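Long-range contacts in triosephosphate isomerase (Trichomonas vaginalis, PDB 4O4V), which probably catalyses the interconversion of D-glyceraldehyde 3-phosphate and dihydroxyacetone phosphate, a step of glycolysis and gluconeogenesis, and works as a homodimer: residues M26-K31 and Q52-D57; E88-G93 and M120-C125. All coordinates share one frame; numbering follows the deposited sequence. Where two conformers were deposited one is given.

Contact 1. Residues M26-K31 and Q52-D57; sequences MLNGAK and QKLRKD
The R55 guanidinium is met round its edge by L27 O, A30 O, D57 and a water. NH1 alone serves both backbone carbonyls. R55 NH1 donates to A30 O at 2.9 Å in a nearly straight bond (171° at the hydrogen) and to L27 O at 3.0 Å. The other edge belongs to D57. R55 NE reaches D57 OD1 at 2.9 Å and R55 NH2 reaches D57 OD2 at 2.9 Å, a side-on, two-nitrogen salt bridge. Water 1 joins R55 NH2 to A30 O. R55 also makes a cation-pi contact with W58. These partners fix the rotation of the group. The chain of R55 bends at its third torsion (chi3 -69°), which turns the guanidinium toward the A30 turn.

The two segments are the C-terminal ends of helices 17-28 and 47-53 of the TIM barrel, with the turns that lead on to strands 37-41 and 59-62. The N28 amide ties these ends together. Its plane is 65° from that of the guanidinium. N28 ND2 donates to K53 O at 3.0 Å, while N28 OD1 accepts from R55 N at 2.9 Å, the donor lying above the carbonyl plane. L27 O is shared, since A30 N donates to it as well. Beneath the polar network L27 CD1 meets L54 CD1 at 4.2 Å, and L27 also packs on F241 and I242 of helix 240-246.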
loop_
_atom_site.group_PDB
_atom_site.type_symbol
_atom_site.label_atom_id
_atom_site.label_comp_id
_atom_site.label_asym_id
_atom_site.label_seq_id
_atom_site.Cartn_x
_atom_site.Cartn_y
_atom_site.Cartn_z
ATOM N N MET A 26 21.928 -0.030 13.812
ATOM C CA MET A 26 21.788 -0.020 15.270
ATOM C C MET A 26 21.192 -1.310 15.787
ATOM O O MET A 26 21.624 -1.849 16.805
ATOM C CB MET A 26 20.943 1.173 15.698
ATOM C CG MET A 26 20.674 1.277 17.215
ATOM S SD MET A 26 19.353 0.238 17.913
ATOM C CE MET A 26 17.889 1.017 17.284
ATOM N N LEU A 27 20.205 -1.833 15.103
ATOM C CA LEU A 27 19.620 -3.102 15.495
ATOM C C LEU A 27 20.632 -4.235 15.375
ATOM O O LEU A 27 20.643 -5.152 16.210
ATOM C CB LEU A 27 18.398 -3.430 14.632
ATOM C CG LEU A 27 17.222 -2.445 14.728
ATOM C CD1 LEU A 27 16.129 -2.787 13.755
ATOM C CD2 LEU A 27 16.665 -2.400 16.147
ATOM N N ASN A 28 21.467 -4.216 14.340
ATOM C CA ASN A 28 22.414 -5.285 14.131
ATOM C C ASN A 28 23.484 -5.386 15.201
ATOM O O ASN A 28 24.057 -6.459 15.391
ATOM C CB ASN A 28 23.063 -5.100 12.767
ATOM C CG ASN A 28 22.147 -5.493 11.646
ATOM O OD1 ASN A 28 21.057 -6.023 11.859
ATOM N ND2 ASN A 28 22.577 -5.245 10.438
ATOM N N GLY A 29 23.766 -4.328 15.912
ATOM C CA GLY A 29 24.747 -4.339 16.990
ATOM C C GLY A 29 24.148 -4.574 18.373
ATOM O O GLY A 29 24.889 -4.579 19.375
ATOM N N ALA A 30 22.846 -4.786 18.461
ATOM C CA ALA A 30 22.165 -4.917 19.759
ATOM C C ALA A 30 22.403 -6.282 20.397
ATOM O O ALA A 30 22.370 -7.301 19.737
ATOM C CB ALA A 30 20.685 -4.690 19.577
ATOM N N LYS A 31 22.689 -6.278 21.688
ATOM C CA LYS A 31 22.898 -7.503 22.431
ATOM C C LYS A 31 21.582 -7.975 23.031
ATOM O O LYS A 31 21.042 -7.366 23.951
ATOM C CB LYS A 31 23.963 -7.282 23.497
ATOM N N GLN A 52 17.810 -7.635 2.998
ATOM C CA GLN A 52 19.223 -7.765 2.685
ATOM C C GLN A 52 20.126 -7.541 3.889
ATOM O O GLN A 52 21.091 -8.297 4.102
ATOM C CB GLN A 52 19.576 -6.776 1.580
ATOM N N LYS A 53 19.832 -6.536 4.705
ATOM C CA LYS A 53 20.782 -6.033 5.686
ATOM C C LYS A 53 20.522 -6.407 7.136
ATOM O O LYS A 53 21.444 -6.360 7.942
ATOM C CB LYS A 53 20.879 -4.531 5.573
ATOM C CG LYS A 53 21.428 -4.082 4.242
ATOM C CD LYS A 53 21.503 -2.560 4.124
ATOM C CE LYS A 53 22.130 -2.112 2.794
ATOM N NZ LYS A 53 21.288 -2.436 1.613
ATOM N N LEU A 54 19.300 -6.766 7.499
ATOM C CA LEU A 54 18.996 -7.050 8.897
ATOM C C LEU A 54 19.607 -8.375 9.333
ATOM O O LEU A 54 19.599 -9.367 8.581
ATOM C CB LEU A 54 17.477 -7.104 9.106
ATOM C CG LEU A 54 17.035 -7.277 10.557
ATOM C CD1 LEU A 54 17.405 -6.029 11.401
ATOM C CD2 LEU A 54 15.531 -7.540 10.588
ATOM N N ARG A 55 20.122 -8.384 10.551
ATOM C CA ARG A 55 20.608 -9.577 11.210
ATOM C C ARG A 55 19.693 -10.770 10.966
ATOM O O ARG A 55 18.478 -10.690 11.137
ATOM C CB ARG A 55 20.783 -9.293 12.704
ATOM C CG ARG A 55 19.508 -8.805 13.420
ATOM C CD ARG A 55 19.785 -8.268 14.779
ATOM N NE ARG A 55 20.194 -9.338 15.672
ATOM C CZ ARG A 55 20.760 -9.149 16.840
ATOM N NH1 ARG A 55 20.975 -7.929 17.282
ATOM N NH2 ARG A 55 21.064 -10.190 17.597
ATOM N N LYS A 56 20.287 -11.900 10.594
ATOM C CA LYS A 56 19.527 -13.049 10.123
ATOM C C LYS A 56 18.890 -13.872 11.232
ATOM O O LYS A 56 18.088 -14.766 10.934
ATOM C CB LYS A 56 20.425 -13.956 9.268
ATOM N N ASP A 57 19.232 -13.592 12.485
ATOM C CA ASP A 57 18.528 -14.215 13.594
ATOM C C ASP A 57 17.161 -13.569 13.897
ATOM O O ASP A 57 16.420 -14.079 14.729
ATOM C CB ASP A 57 19.401 -14.269 14.860
ATOM C CG ASP A 57 19.875 -12.914 15.359
ATOM O OD1 ASP A 57 20.084 -11.990 14.555
ATOM O OD2 ASP A 57 20.061 -12.759 16.579
HETATM O O HOH W 1 22.290 -10.505 20.235
#

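Contact 2. Residues E88-G93 and M120-C125; sequences EWTILG and MKIIYC
The W89 ring lies over K121 because CG of W89 sits beside its own backbone N (chi1 -79°) and the ring then leans across to the next strand. The K121 chain is extended beyond CG, which lays CD along the same face of the indole as CB. K121 CB stands 3.5 Å from the centroid of the six-membered ring of W89, almost on the ring normal, as a CH-pi contact. K121 CD follows at 3.6 Å from W89 CZ2. At its edge the indole meets I122 O, and W89 CZ3 touches I123 CG1 at 3.8 Å.

Strands 89-92 and 121-125 are parallel neighbours in the TIM barrel, 17° apart in direction. Helices 95-99 and 105-117 lie on the chain between them, so this is a beta-alpha-beta crossover. The carbonyls of E88, T90 and L92 accept from the amides of K121, I123 and C125, and those of K121 and I123 accept from T90 and L92. Side chains alternate. W89, I91 and I123 face the barrel interior, where W89 meets F5 and V39 and I91 meets A41. L92, I122 and Y124 face helix 105-117. There L92 CD1 meets I122 CG2 at 3.9 Å, and L92 CB meets Y124 CD2 at 4.0 Å. At the far end, R98 donates to both G93 O and C125 O.

At the N-terminal end E88 and K121 make no direct salt bridge, E88 OE1 being 4.6 Å from K121 NZ. Water 2 joins these two atoms instead, and E88 OE2 pairs with K59. The lysine thus offers its methylene chain to the indole, while water 2 bridges its ammonium to E88, and the opposite charges probably still attract each other across the gap.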
loop_
_atom_site.group_PDB
_atom_site.type_symbol
_atom_site.label_atom_id
_atom_site.label_comp_id
_atom_site.label_asym_id
_atom_site.label_seq_id
_atom_site.Cartn_x
_atom_site.Cartn_y
_atom_site.Cartn_z
ATOM N N GLU A 88 8.649 -13.633 5.310
ATOM C CA GLU A 88 7.702 -14.640 5.749
ATOM C C GLU A 88 6.538 -14.146 6.597
ATOM O O GLU A 88 5.680 -14.961 6.947
ATOM C CB GLU A 88 8.459 -15.729 6.597
ATOM C CG GLU A 88 9.917 -16.121 6.148
ATOM C CD GLU A 88 10.727 -16.891 7.228
ATOM O OE1 GLU A 88 10.128 -17.343 8.241
ATOM O OE2 GLU A 88 11.972 -17.024 7.047
ATOM N N TRP A 89 6.550 -12.885 7.019
ATOM C CA TRP A 89 5.598 -12.339 7.984
ATOM C C TRP A 89 4.851 -11.169 7.382
ATOM O O TRP A 89 5.374 -10.405 6.583
ATOM C CB TRP A 89 6.335 -11.817 9.211
ATOM C CG TRP A 89 6.765 -12.854 10.208
ATOM C CD1 TRP A 89 7.994 -13.442 10.285
ATOM C CD2 TRP A 89 5.983 -13.418 11.264
ATOM N NE1 TRP A 89 8.023 -14.322 11.332
ATOM C CE2 TRP A 89 6.796 -14.341 11.933
ATOM C CE3 TRP A 89 4.666 -13.238 11.698
ATOM C CZ2 TRP A 89 6.344 -15.091 13.010
ATOM C CZ3 TRP A 89 4.203 -13.983 12.766
ATOM C CH2 TRP A 89 5.045 -14.887 13.421
ATOM N N THR A 90 3.620 -10.987 7.868
ATOM C CA THR A 90 2.897 -9.728 7.702
ATOM C C THR A 90 2.056 -9.426 8.926
ATOM O O THR A 90 1.521 -10.335 9.579
ATOM C CB THR A 90 1.995 -9.710 6.440
ATOM O OG1 THR A 90 1.509 -8.375 6.208
ATOM C CG2 THR A 90 0.870 -10.697 6.508
ATOM N N ILE A 91 1.900 -8.142 9.212
ATOM C CA ILE A 91 0.835 -7.641 10.095
ATOM C C ILE A 91 -0.463 -7.587 9.321
ATOM O O ILE A 91 -0.451 -7.264 8.126
ATOM C CB ILE A 91 1.202 -6.245 10.649
ATOM C CG1 ILE A 91 2.540 -6.292 11.404
ATOM C CG2 ILE A 91 0.108 -5.664 11.544
ATOM C CD1 ILE A 91 3.079 -4.933 11.804
ATOM N N LEU A 92 -1.579 -7.879 9.990
ATOM C CA LEU A 92 -2.921 -7.707 9.431
ATOM C C LEU A 92 -3.825 -7.063 10.445
ATOM O O LEU A 92 -3.760 -7.385 11.633
ATOM C CB LEU A 92 -3.531 -9.073 9.039
ATOM C CG LEU A 92 -2.877 -9.807 7.877
ATOM C CD1 LEU A 92 -3.564 -11.146 7.674
ATOM C CD2 LEU A 92 -2.945 -8.972 6.629
ATOM N N GLY A 93 -4.717 -6.207 9.970
ATOM C CA GLY A 93 -5.781 -5.685 10.814
ATOM C C GLY A 93 -5.363 -4.664 11.854
ATOM O O GLY A 93 -6.085 -4.409 12.815
ATOM N N MET A 120 2.701 -17.669 4.535
ATOM C CA MET A 120 3.014 -16.577 5.442
ATOM C C MET A 120 2.682 -16.944 6.854
ATOM O O MET A 120 1.876 -17.824 7.149
ATOM C CB MET A 120 2.198 -15.349 5.114
ATOM C CG MET A 120 2.432 -14.855 3.733
ATOM S SD MET A 120 4.098 -14.252 3.432
ATOM C CE MET A 120 4.238 -12.792 4.452
ATOM N N LYS A 121 3.290 -16.180 7.733
ATOM C CA LYS A 121 2.892 -16.081 9.119
ATOM C C LYS A 121 2.306 -14.710 9.361
ATOM O O LYS A 121 2.713 -13.745 8.694
ATOM C CB LYS A 121 4.107 -16.292 10.021
ATOM C CG LYS A 121 4.800 -17.633 9.811
ATOM C CD LYS A 121 6.046 -17.766 10.686
ATOM C CE LYS A 121 6.738 -19.127 10.510
ATOM N NZ LYS A 121 7.745 -19.319 11.577
ATOM N N ILE A 122 1.349 -14.601 10.288
ATOM C CA ILE A 122 0.616 -13.377 10.471
ATOM C C ILE A 122 0.621 -12.891 11.899
ATOM O O ILE A 122 0.578 -13.705 12.847
ATOM C CB ILE A 122 -0.849 -13.472 9.960
ATOM C CG1 ILE A 122 -1.725 -14.415 10.781
ATOM C CG2 ILE A 122 -0.872 -13.865 8.482
ATOM C CD1 ILE A 122 -3.205 -14.452 10.364
ATOM N N ILE A 123 0.627 -11.573 12.059
ATOM C CA ILE A 123 0.368 -10.910 13.324
ATOM C C ILE A 123 -0.977 -10.225 13.146
ATOM O O ILE A 123 -1.078 -9.184 12.463
ATOM C CB ILE A 123 1.447 -9.896 13.699
ATOM C CG1 ILE A 123 2.834 -10.538 13.781
ATOM C CG2 ILE A 123 1.086 -9.189 15.008
ATOM C CD1 ILE A 123 3.966 -9.536 13.747
ATOM N N TYR A 124 -2.024 -10.826 13.689
ATOM C CA TYR A 124 -3.407 -10.378 13.462
ATOM C C TYR A 124 -3.843 -9.499 14.630
ATOM O O TYR A 124 -3.801 -9.954 15.790
ATOM C CB TYR A 124 -4.332 -11.584 13.318
ATOM C CG TYR A 124 -5.691 -11.249 12.758
ATOM C CD1 TYR A 124 -6.718 -10.849 13.571
ATOM C CD2 TYR A 124 -5.930 -11.325 11.392
ATOM C CE1 TYR A 124 -7.999 -10.564 13.034
ATOM C CE2 TYR A 124 -7.170 -11.055 10.870
ATOM C CZ TYR A 124 -8.189 -10.669 11.682
ATOM O OH TYR A 124 -9.420 -10.436 11.095
ATOM N N CYS A 125 -4.236 -8.265 14.365
ATOM C CA CYS A 125 -4.531 -7.292 15.403
ATOM C C CYS A 125 -6.013 -7.132 15.642
ATOM O O CYS A 125 -6.813 -7.206 14.719
ATOM C CB CYS A 125 -3.947 -5.931 14.978
ATOM S SG CYS A 125 -2.172 -5.899 14.673
HETATM O O HOH W 2 9.936 -17.502 11.147
#

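Contact 1 precedes contact 2 in the sequence. Their centres are about 21 Å apart, their nearest atoms about 8 Å, and they do not meet. The centre of contact 1 is about 20 Å from the centre of the chain, that of contact 2 about 7 Å. Strand 59-62 connects them: the turn of contact 1 runs into this strand, whose A62 makes backbone hydrogen bonds with W89 and I91 of contact 2. In TIM barrels the active site lies at the C-terminal strand ends. Contact 2 reaches that end at G93 and C125, whereas contact 1 sits toward the opposite end. Neither contact includes sodium-site residues or touches the second subunit.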